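Local coordinates for protein predicted ATPase of the ABC class (Vibrio vulnificus, PDB 5D6A) that binds the ATP analogue AMP-PNP and, as a predicted ABC-class ATPase, probably couples ATP hydrolysis to a task not yet established, at residues H121-L126 with D289-I294; L500-S505 with K553-D558; E237-T242 with A419-Q424. All blocks are in the same frame, centred on the assembly; numbering follows the deposited sequence.

Contact 1. Residues H121-L126 with D289-I294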
loop_
_atom_site.group_PDB
_atom_site.type_symbol
_atom_site.label_atom_id
_atom_site.label_comp_id
_atom_site.label_asym_id
_atom_site.label_seq_id
_atom_site.Cartn_x
_atom_site.Cartn_y
_atom_site.Cartn_z
ATOM N N HIS A 121 -14.681 -2.632 14.981
ATOM C CA HIS A 121 -13.306 -3.027 14.672
ATOM C C HIS A 121 -13.167 -4.436 14.109
ATOM O O HIS A 121 -12.196 -5.138 14.404
ATOM C CB HIS A 121 -12.459 -2.862 15.932
ATOM C CG HIS A 121 -12.664 -1.542 16.600
ATOM N ND1 HIS A 121 -13.612 -1.353 17.581
ATOM C CD2 HIS A 121 -12.097 -0.331 16.385
ATOM C CE1 HIS A 121 -13.599 -0.089 17.963
ATOM N NE2 HIS A 121 -12.687 0.552 17.254
ATOM N N GLY A 122 -14.132 -4.832 13.285
ATOM C CA GLY A 122 -14.105 -6.134 12.628
ATOM C C GLY A 122 -13.957 -7.332 13.545
ATOM O O GLY A 122 -14.757 -7.529 14.464
ATOM N N GLN A 123 -12.915 -8.121 13.298
ATOM C CA GLN A 123 -12.663 -9.349 14.054
ATOM C C GLN A 123 -11.950 -9.157 15.391
ATOM O O GLN A 123 -11.778 -10.124 16.134
ATOM C CB GLN A 123 -11.850 -10.318 13.190
ATOM C CG GLN A 123 -12.529 -10.671 11.884
ATOM C CD GLN A 123 -13.844 -11.384 12.095
ATOM O OE1 GLN A 123 -14.899 -10.879 11.718
ATOM N NE2 GLN A 123 -13.794 -12.544 12.738
ATOM N N THR A 124 -11.544 -7.931 15.704
ATOM C CA THR A 124 -10.823 -7.671 16.952
ATOM C C THR A 124 -11.649 -6.940 18.002
ATOM O O THR A 124 -12.681 -6.343 17.704
ATOM C CB THR A 124 -9.543 -6.842 16.703
ATOM O OG1 THR A 124 -9.886 -5.610 16.058
ATOM C CG2 THR A 124 -8.557 -7.611 15.835
ATOM N N VAL A 125 -11.169 -7.011 19.238
ATOM C CA VAL A 125 -11.779 -6.342 20.371
ATOM C C VAL A 125 -10.733 -5.360 20.883
ATOM O O VAL A 125 -9.749 -5.759 21.506
ATOM C CB VAL A 125 -12.149 -7.337 21.482
ATOM C CG1 VAL A 125 -12.751 -6.607 22.677
ATOM C CG2 VAL A 125 -13.107 -8.391 20.942
ATOM N N LEU A 126 -10.943 -4.078 20.609
ATOM C CA LEU A 126 -9.988 -3.052 20.996
ATOM C C LEU A 126 -10.516 -2.149 22.095
ATOM O O LEU A 126 -11.719 -2.079 22.335
ATOM C CB LEU A 126 -9.636 -2.197 19.775
ATOM C CG LEU A 126 -9.065 -2.932 18.559
ATOM C CD1 LEU A 126 -8.894 -1.973 17.393
ATOM C CD2 LEU A 126 -7.746 -3.612 18.891
ATOM N N ASP A 289 -13.980 -16.476 15.638
ATOM C CA ASP A 289 -12.996 -15.930 14.709
ATOM C C ASP A 289 -11.949 -16.957 14.299
ATOM O O ASP A 289 -11.378 -16.860 13.211
ATOM C CB ASP A 289 -12.274 -14.750 15.348
ATOM C CG ASP A 289 -11.176 -14.199 14.468
ATOM O OD1 ASP A 289 -11.457 -13.844 13.305
ATOM O OD2 ASP A 289 -10.029 -14.109 14.946
ATOM N N GLY A 290 -11.683 -17.915 15.184
ATOM C CA GLY A 290 -10.687 -18.949 14.931
ATOM C C GLY A 290 -9.371 -18.672 15.639
ATOM O O GLY A 290 -8.564 -19.582 15.830
ATOM N N ARG A 291 -9.155 -17.415 16.033
ATOM C CA ARG A 291 -7.925 -17.009 16.715
ATOM C C ARG A 291 -8.164 -16.508 18.144
ATOM O O ARG A 291 -7.211 -16.133 18.829
ATOM C CB ARG A 291 -7.244 -15.899 15.909
ATOM C CG ARG A 291 -6.824 -16.313 14.508
ATOM C CD ARG A 291 -6.454 -15.112 13.651
ATOM N NE ARG A 291 -7.621 -14.266 13.388
ATOM C CZ ARG A 291 -7.619 -13.177 12.622
ATOM N NH1 ARG A 291 -6.508 -12.770 12.015
ATOM N NH2 ARG A 291 -8.746 -12.493 12.456
ATOM N N GLU A 292 -9.418 -16.514 18.601
ATOM C CA GLU A 292 -9.737 -15.997 19.945
ATOM C C GLU A 292 -9.060 -16.733 21.113
ATOM O O GLU A 292 -9.199 -16.321 22.261
ATOM C CB GLU A 292 -11.258 -15.900 20.193
ATOM C CG GLU A 292 -12.036 -17.211 20.311
ATOM C CD GLU A 292 -12.288 -17.909 18.990
ATOM O OE1 GLU A 292 -11.620 -17.586 17.982
ATOM O OE2 GLU A 292 -13.170 -18.794 18.962
ATOM N N TYR A 293 -8.360 -17.829 20.834
ATOM C CA TYR A 293 -7.632 -18.529 21.890
ATOM C C TYR A 293 -6.149 -18.622 21.551
ATOM O O TYR A 293 -5.462 -19.573 21.933
ATOM C CB TYR A 293 -8.258 -19.888 22.213
ATOM C CG TYR A 293 -9.541 -19.749 22.998
ATOM C CD1 TYR A 293 -9.508 -19.487 24.365
ATOM C CD2 TYR A 293 -10.784 -19.874 22.382
ATOM C CE1 TYR A 293 -10.674 -19.350 25.099
ATOM C CE2 TYR A 293 -11.959 -19.742 23.109
ATOM C CZ TYR A 293 -11.898 -19.479 24.467
ATOM O OH TYR A 293 -13.056 -19.347 25.201
ATOM N N ILE A 294 -5.671 -17.606 20.835
ATOM C CA ILE A 294 -4.266 -17.487 20.482
ATOM C C ILE A 294 -3.793 -16.173 21.091
ATOM O O ILE A 294 -4.411 -15.134 20.875
ATOM C CB ILE A 294 -4.029 -17.436 18.959
ATOM C CG1 ILE A 294 -4.707 -18.616 18.257
ATOM C CG2 ILE A 294 -2.535 -17.443 18.664
ATOM C CD1 ILE A 294 -4.520 -18.623 16.753
#
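Gln123 reaches Asp289 through its amide nitrogen: NE2 of Gln123 donates to OD1 of Asp289 over 2.7 Å, with a nearly straight N-H...O angle of 168°. The acceptor lies almost in the amide plane, but the donor comes to the anti side of OD1, well out of the carboxylate plane. The bend at chi2 (-62°) turns the amide of Gln123 back to OD1, which also lies beside CB and CG. Glutamine suits the place because it can donate to a carboxylate without adding a charge. It sits in a type II' beta turn, His121 to Thr124, whose second position is taken by Gly122 with its positive phi. The turn leads into strand 124-125, which pairs with strand 284-285 and so brings the N-terminal region against the P-loop domain. On the P-loop side, Asp289 is held by Arg291 in a side-on salt bridge, NE of Arg291 to OD2 of Asp289 at 2.9 Å and NH2 to OD1 at 3.1 Å. OD1 therefore takes NE2 of Gln123 on its anti side and NH2 of Arg291 at its syn lone pair. Arg218 adds a further salt bridge to OD1, and the two arginines would probably favour the ionised acid. The edge of the Arg291 guanidinium faces CB of Gln123, 3.9 Å from NH2, while its NH1 pairs with Asp224.

Contact 2. Residues L500-S505 with K553-D558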
loop_
_atom_site.group_PDB
_atom_site.type_symbol
_atom_site.label_atom_id
_atom_site.label_comp_id
_atom_site.label_asym_id
_atom_site.label_seq_id
_atom_site.Cartn_x
_atom_site.Cartn_y
_atom_site.Cartn_z
ATOM N N LEU A 500 3.593 -1.141 8.588
ATOM C CA LEU A 500 3.056 -1.579 9.869
ATOM C C LEU A 500 1.790 -2.375 9.591
ATOM O O LEU A 500 0.676 -1.877 9.760
ATOM C CB LEU A 500 2.750 -0.371 10.761
ATOM C CG LEU A 500 3.896 0.621 10.985
ATOM C CD1 LEU A 500 3.435 1.759 11.884
ATOM C CD2 LEU A 500 5.117 -0.062 11.575
ATOM N N GLU A 501 1.973 -3.619 9.159
ATOM C CA GLU A 501 0.847 -4.481 8.805
ATOM C C GLU A 501 0.097 -5.041 10.008
ATOM O O GLU A 501 -1.005 -5.558 9.864
ATOM C CB GLU A 501 1.294 -5.612 7.873
ATOM C CG GLU A 501 2.288 -6.606 8.461
ATOM C CD GLU A 501 2.691 -7.673 7.457
ATOM O OE1 GLU A 501 2.314 -7.552 6.269
ATOM O OE2 GLU A 501 3.387 -8.631 7.850
ATOM N N GLN A 502 0.697 -4.946 11.188
ATOM C CA GLN A 502 0.041 -5.412 12.406
ATOM C C GLN A 502 -1.124 -4.516 12.819
ATOM O O GLN A 502 -2.025 -4.973 13.517
ATOM C CB GLN A 502 1.040 -5.530 13.556
ATOM C CG GLN A 502 1.918 -6.767 13.491
ATOM C CD GLN A 502 2.937 -6.799 14.609
ATOM O OE1 GLN A 502 3.752 -5.894 14.732
ATOM N NE2 GLN A 502 2.913 -7.854 15.412
ATOM N N LEU A 503 -1.106 -3.246 12.402
ATOM C CA LEU A 503 -2.200 -2.327 12.737
ATOM C C LEU A 503 -3.523 -2.906 12.275
ATOM O O LEU A 503 -3.607 -3.494 11.198
ATOM C CB LEU A 503 -1.990 -0.942 12.123
ATOM C CG LEU A 503 -0.924 -0.056 12.768
ATOM C CD1 LEU A 503 -0.773 1.250 11.999
ATOM C CD2 LEU A 503 -1.266 0.223 14.223
ATOM N N GLU A 504 -4.553 -2.724 13.096
ATOM C CA GLU A 504 -5.875 -3.279 12.824
ATOM C C GLU A 504 -6.887 -2.254 12.311
ATOM O O GLU A 504 -7.563 -2.498 11.316
ATOM C CB GLU A 504 -6.414 -3.916 14.104
ATOM C CG GLU A 504 -7.772 -4.580 13.963
ATOM C CD GLU A 504 -7.760 -5.785 13.042
ATOM O OE1 GLU A 504 -6.704 -6.439 12.912
ATOM O OE2 GLU A 504 -8.823 -6.088 12.468
ATOM N N SER A 505 -6.993 -1.117 12.993
ATOM C CA SER A 505 -7.979 -0.099 12.630
ATOM C C SER A 505 -7.401 1.289 12.417
ATOM O O SER A 505 -6.346 1.632 12.954
ATOM C CB SER A 505 -9.047 -0.018 13.724
ATOM O OG SER A 505 -9.975 1.024 13.468
ATOM N N LYS A 553 -7.074 2.668 21.632
ATOM C CA LYS A 553 -5.757 2.735 22.265
ATOM C C LYS A 553 -4.694 2.046 21.423
ATOM O O LYS A 553 -4.794 0.847 21.157
ATOM C CB LYS A 553 -5.749 2.121 23.670
ATOM C CG LYS A 553 -4.349 2.117 24.288
ATOM C CD LYS A 553 -4.262 1.463 25.658
ATOM C CE LYS A 553 -4.987 2.271 26.714
ATOM N NZ LYS A 553 -4.737 1.752 28.088
ATOM N N PRO A 554 -3.668 2.804 21.004
ATOM C CA PRO A 554 -2.583 2.240 20.227
ATOM C C PRO A 554 -1.448 1.798 21.136
ATOM O O PRO A 554 -1.363 2.255 22.276
ATOM C CB PRO A 554 -2.127 3.426 19.389
ATOM C CG PRO A 554 -2.329 4.596 20.294
ATOM C CD PRO A 554 -3.497 4.258 21.186
ATOM N N ARG A 555 -0.590 0.910 20.643
ATOM C CA ARG A 555 0.559 0.468 21.418
ATOM C C ARG A 555 1.611 1.572 21.408
ATOM O O ARG A 555 1.780 2.253 20.393
ATOM C CB ARG A 555 1.177 -0.788 20.819
ATOM C CG ARG A 555 0.257 -1.989 20.751
ATOM C CD ARG A 555 1.046 -3.224 20.350
ATOM N NE ARG A 555 1.649 -3.091 19.027
ATOM C CZ ARG A 555 2.510 -3.961 18.504
ATOM N NH1 ARG A 555 2.901 -5.032 19.192
ATOM N NH2 ARG A 555 2.997 -3.753 17.289
ATOM N N PRO A 556 2.317 1.763 22.535
ATOM C CA PRO A 556 3.380 2.772 22.578
ATOM C C PRO A 556 4.419 2.543 21.484
ATOM O O PRO A 556 4.909 3.496 20.878
ATOM C CB PRO A 556 4.012 2.561 23.954
ATOM C CG PRO A 556 2.926 1.979 24.786
ATOM C CD PRO A 556 2.050 1.179 23.862
ATOM N N ILE A 557 4.737 1.278 21.236
ATOM C CA ILE A 557 5.713 0.919 20.215
ATOM C C ILE A 557 5.227 1.325 18.819
ATOM O O ILE A 557 6.033 1.659 17.956
ATOM C CB ILE A 557 6.060 -0.594 20.267
ATOM C CG1 ILE A 557 7.269 -0.897 19.378
ATOM C CG2 ILE A 557 4.859 -1.453 19.882
ATOM C CD1 ILE A 557 7.748 -2.332 19.461
ATOM N N ASP A 558 3.916 1.310 18.602
ATOM C CA ASP A 558 3.359 1.708 17.306
ATOM C C ASP A 558 3.401 3.229 17.113
ATOM O O ASP A 558 3.630 3.708 16.002
ATOM C CB ASP A 558 1.937 1.164 17.130
ATOM C CG ASP A 558 1.906 -0.353 16.962
ATOM O OD1 ASP A 558 2.902 -0.929 16.470
ATOM O OD2 ASP A 558 0.879 -0.972 17.305
#
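The amide end of Gln502 lies against the guanidinium of Arg555, the two flat groups turned at 90° to each other. Their bond is weak: NH2 of Arg555 is 3.4 Å from OE1 of Gln502, and the N-H points well off the oxygen. The Gln502 amide is held mainly from elsewhere. Its NE2 donates to the backbone oxygens of Glu279 and Ala300, and its OE1 accepts from the backbone N of Lys302; a glutamine, which both donates and accepts, fits such a spot. Arg555 is fixed by Asp558, NE of Arg555 to OD2 of Asp558 at 2.8 Å with an angle of 173°, and NH2 to OD1 at 2.9 Å. Its NH1 donates to the oxygens of Gly298 and Ala300, so both side chains reach Ala300 O. A bend at chi3 (-62°) swings the guanidinium back over its own helix start, where CG2 of Ile557 sits 3.6 Å above the plane, over its centre. Leu503 runs past Asp558 in the opposite direction, its CD2 3.9 Å from OD2 of Asp558; its apolar end suits a buried place beside helix 506-519. Arg555 is the N-cap of helix 556-564. Pro556 follows, its missing N-H costing nothing in the first turn, where N-H groups have no helical carbonyl to bond, then Asp558, whose negative charge is probably favourable there. Such a proline and acid are typical of a helix N-terminus.

Contact 3. Residues E237-T242 with A419-Q424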
loop_
_atom_site.group_PDB
_atom_site.type_symbol
_atom_site.label_atom_id
_atom_site.label_comp_id
_atom_site.label_asym_id
_atom_site.label_seq_id
_atom_site.Cartn_x
_atom_site.Cartn_y
_atom_site.Cartn_z
ATOM N N GLU A 237 3.069 -32.955 20.655
ATOM C CA GLU A 237 3.255 -33.176 22.096
ATOM C C GLU A 237 4.603 -32.682 22.604
ATOM O O GLU A 237 4.696 -32.123 23.695
ATOM C CB GLU A 237 3.086 -34.658 22.456
ATOM C CG GLU A 237 1.679 -35.202 22.248
ATOM C CD GLU A 237 1.506 -36.620 22.772
ATOM O OE1 GLU A 237 2.463 -37.170 23.368
ATOM O OE2 GLU A 237 0.404 -37.187 22.595
ATOM N N SER A 238 5.640 -32.888 21.803
ATOM C CA SER A 238 6.991 -32.480 22.163
ATOM C C SER A 238 7.085 -31.000 22.529
ATOM O O SER A 238 7.937 -30.606 23.327
ATOM C CB SER A 238 7.942 -32.776 21.003
ATOM O OG SER A 238 9.268 -32.398 21.319
ATOM N N LEU A 239 6.200 -30.191 21.955
ATOM C CA LEU A 239 6.216 -28.753 22.188
ATOM C C LEU A 239 4.838 -28.257 22.658
ATOM O O LEU A 239 4.474 -27.099 22.457
ATOM C CB LEU A 239 6.637 -28.067 20.886
ATOM C CG LEU A 239 7.146 -26.635 20.932
ATOM C CD1 LEU A 239 8.357 -26.527 21.843
ATOM C CD2 LEU A 239 7.494 -26.180 19.523
ATOM N N GLN A 240 4.097 -29.147 23.313
ATOM C CA GLN A 240 2.750 -28.859 23.810
ATOM C C GLN A 240 2.754 -28.310 25.235
ATOM O O GLN A 240 3.543 -28.743 26.078
ATOM C CB GLN A 240 1.927 -30.156 23.773
ATOM C CG GLN A 240 0.571 -30.125 24.469
ATOM C CD GLN A 240 -0.064 -31.511 24.537
ATOM O OE1 GLN A 240 0.092 -32.323 23.624
ATOM N NE2 GLN A 240 -0.783 -31.786 25.623
ATOM N N VAL A 241 1.862 -27.354 25.493
ATOM C CA VAL A 241 1.696 -26.771 26.826
ATOM C C VAL A 241 0.206 -26.604 27.083
ATOM O O VAL A 241 -0.589 -26.561 26.144
ATOM C CB VAL A 241 2.401 -25.409 26.991
ATOM C CG1 VAL A 241 3.892 -25.547 26.725
ATOM C CG2 VAL A 241 1.780 -24.358 26.082
ATOM N N THR A 242 -0.166 -26.504 28.354
ATOM C CA THR A 242 -1.566 -26.366 28.729
ATOM C C THR A 242 -1.755 -25.189 29.678
ATOM O O THR A 242 -1.259 -25.203 30.800
ATOM C CB THR A 242 -2.074 -27.657 29.393
ATOM O OG1 THR A 242 -1.828 -28.770 28.521
ATOM C CG2 THR A 242 -3.567 -27.564 29.702
ATOM N N ALA A 419 19.204 -21.606 16.573
ATOM C CA ALA A 419 17.797 -21.726 16.971
ATOM C C ALA A 419 17.595 -22.648 18.171
ATOM O O ALA A 419 18.297 -23.643 18.315
ATOM C CB ALA A 419 16.961 -22.217 15.799
ATOM N N ASP A 420 16.632 -22.303 19.027
ATOM C CA ASP A 420 16.301 -23.120 20.198
ATOM C C ASP A 420 15.326 -24.209 19.777
ATOM O O ASP A 420 15.515 -25.381 20.105
ATOM C CB ASP A 420 15.654 -22.290 21.313
ATOM C CG ASP A 420 16.515 -21.126 21.761
ATOM O OD1 ASP A 420 16.896 -20.303 20.904
ATOM O OD2 ASP A 420 16.774 -21.007 22.980
ATOM N N ASN A 421 14.269 -23.808 19.070
ATOM C CA ASN A 421 13.254 -24.742 18.584
ATOM C C ASN A 421 12.965 -24.537 17.098
ATOM O O ASN A 421 13.045 -23.416 16.592
ATOM C CB ASN A 421 11.957 -24.600 19.385
ATOM C CG ASN A 421 12.169 -24.785 20.874
ATOM O OD1 ASN A 421 12.978 -24.092 21.486
ATOM N ND2 ASN A 421 11.416 -25.700 21.471
ATOM N N VAL A 422 12.630 -25.624 16.404
ATOM C CA VAL A 422 12.331 -25.571 14.973
ATOM C C VAL A 422 11.016 -26.292 14.672
ATOM O O VAL A 422 10.873 -27.483 14.948
ATOM C CB VAL A 422 13.461 -26.197 14.135
ATOM C CG1 VAL A 422 13.150 -26.083 12.650
ATOM C CG2 VAL A 422 14.788 -25.521 14.449
ATOM N N ILE A 423 10.068 -25.556 14.100
ATOM C CA ILE A 423 8.756 -26.091 13.756
ATOM C C ILE A 423 8.631 -26.259 12.248
ATOM O O ILE A 423 8.993 -25.361 11.492
ATOM C CB ILE A 423 7.640 -25.154 14.248
ATOM C CG1 ILE A 423 7.693 -25.043 15.775
ATOM C CG2 ILE A 423 6.276 -25.660 13.792
ATOM C CD1 ILE A 423 6.752 -24.009 16.355
ATOM N N GLN A 424 8.118 -27.407 11.812
ATOM C CA GLN A 424 7.946 -27.665 10.390
ATOM C C GLN A 424 6.468 -27.754 10.041
ATOM O O GLN A 424 5.713 -28.478 10.691
ATOM C CB GLN A 424 8.641 -28.966 9.983
ATOM C CG GLN A 424 8.622 -29.221 8.479
ATOM C CD GLN A 424 9.205 -30.565 8.091
ATOM O OE1 GLN A 424 9.391 -31.437 8.931
ATOM N NE2 GLN A 424 9.477 -30.744 6.806
#
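CG of Leu239 stands opposite the backbone N (chi1 -162°), a torsion that carries the fork of the side chain out to strand 421-425. Asn421 takes the other kind of setting, with CG beside its backbone N (chi1 -56°), and brings its amide up to one prong of the fork. CD1 of Leu239 lies beside ND2 of Asn421 (3.2 Å as modelled), a methyl against an amide with no hydrogen bond. The second prong, CD2, meets the end of Ile423 at nearly a right angle, 3.9 Å from its CD1 and equally far from its CG1. A leucine suits this place because its two methyl groups can serve two neighbours at once. Ile423, branched and apolar, suits a buried position between the two sheets, where it meets Leu239 and Leu254. The CB of Val422, between Asn421 and Ile423, points away from Leu239; its side chain touches Val264. Backbone bonding ties Leu239 to Gly255, and Leu254 of the same strand, 249-257, also touches Leu239. The contact thus joins the residue leading into strand 240-245, an outer strand of the antiparallel sheet, to strand 421-425, which lies between strands 260-264 and 430-432 in the mixed sheet, in keeping with the two-sheet build of ABC ATPase domains.

All three contacts involve mostly buried residues, yet their depth differs: contact 2 lies near the middle of the chain, contact 1 farther out, and contact 3 toward the periphery, where several flanking residues are exposed. Contacts 1 and 2 touch, Thr124 and His121 packing on Glu504 and Ser505, so a continuous region links the N-terminal, P-loop and C-terminal parts. Both pair an arginine with an aspartate beside a glutamine, but in contact 1 the glutamine donates firmly to the aspartate, whereas in contact 2 it accepts weakly from the arginine. Contact 3 has no polar bond between its segments; it is packing between two sheets of the P-loop domain, about 10 Å from contact 1 and 17 Å from contact 2 between nearest atoms.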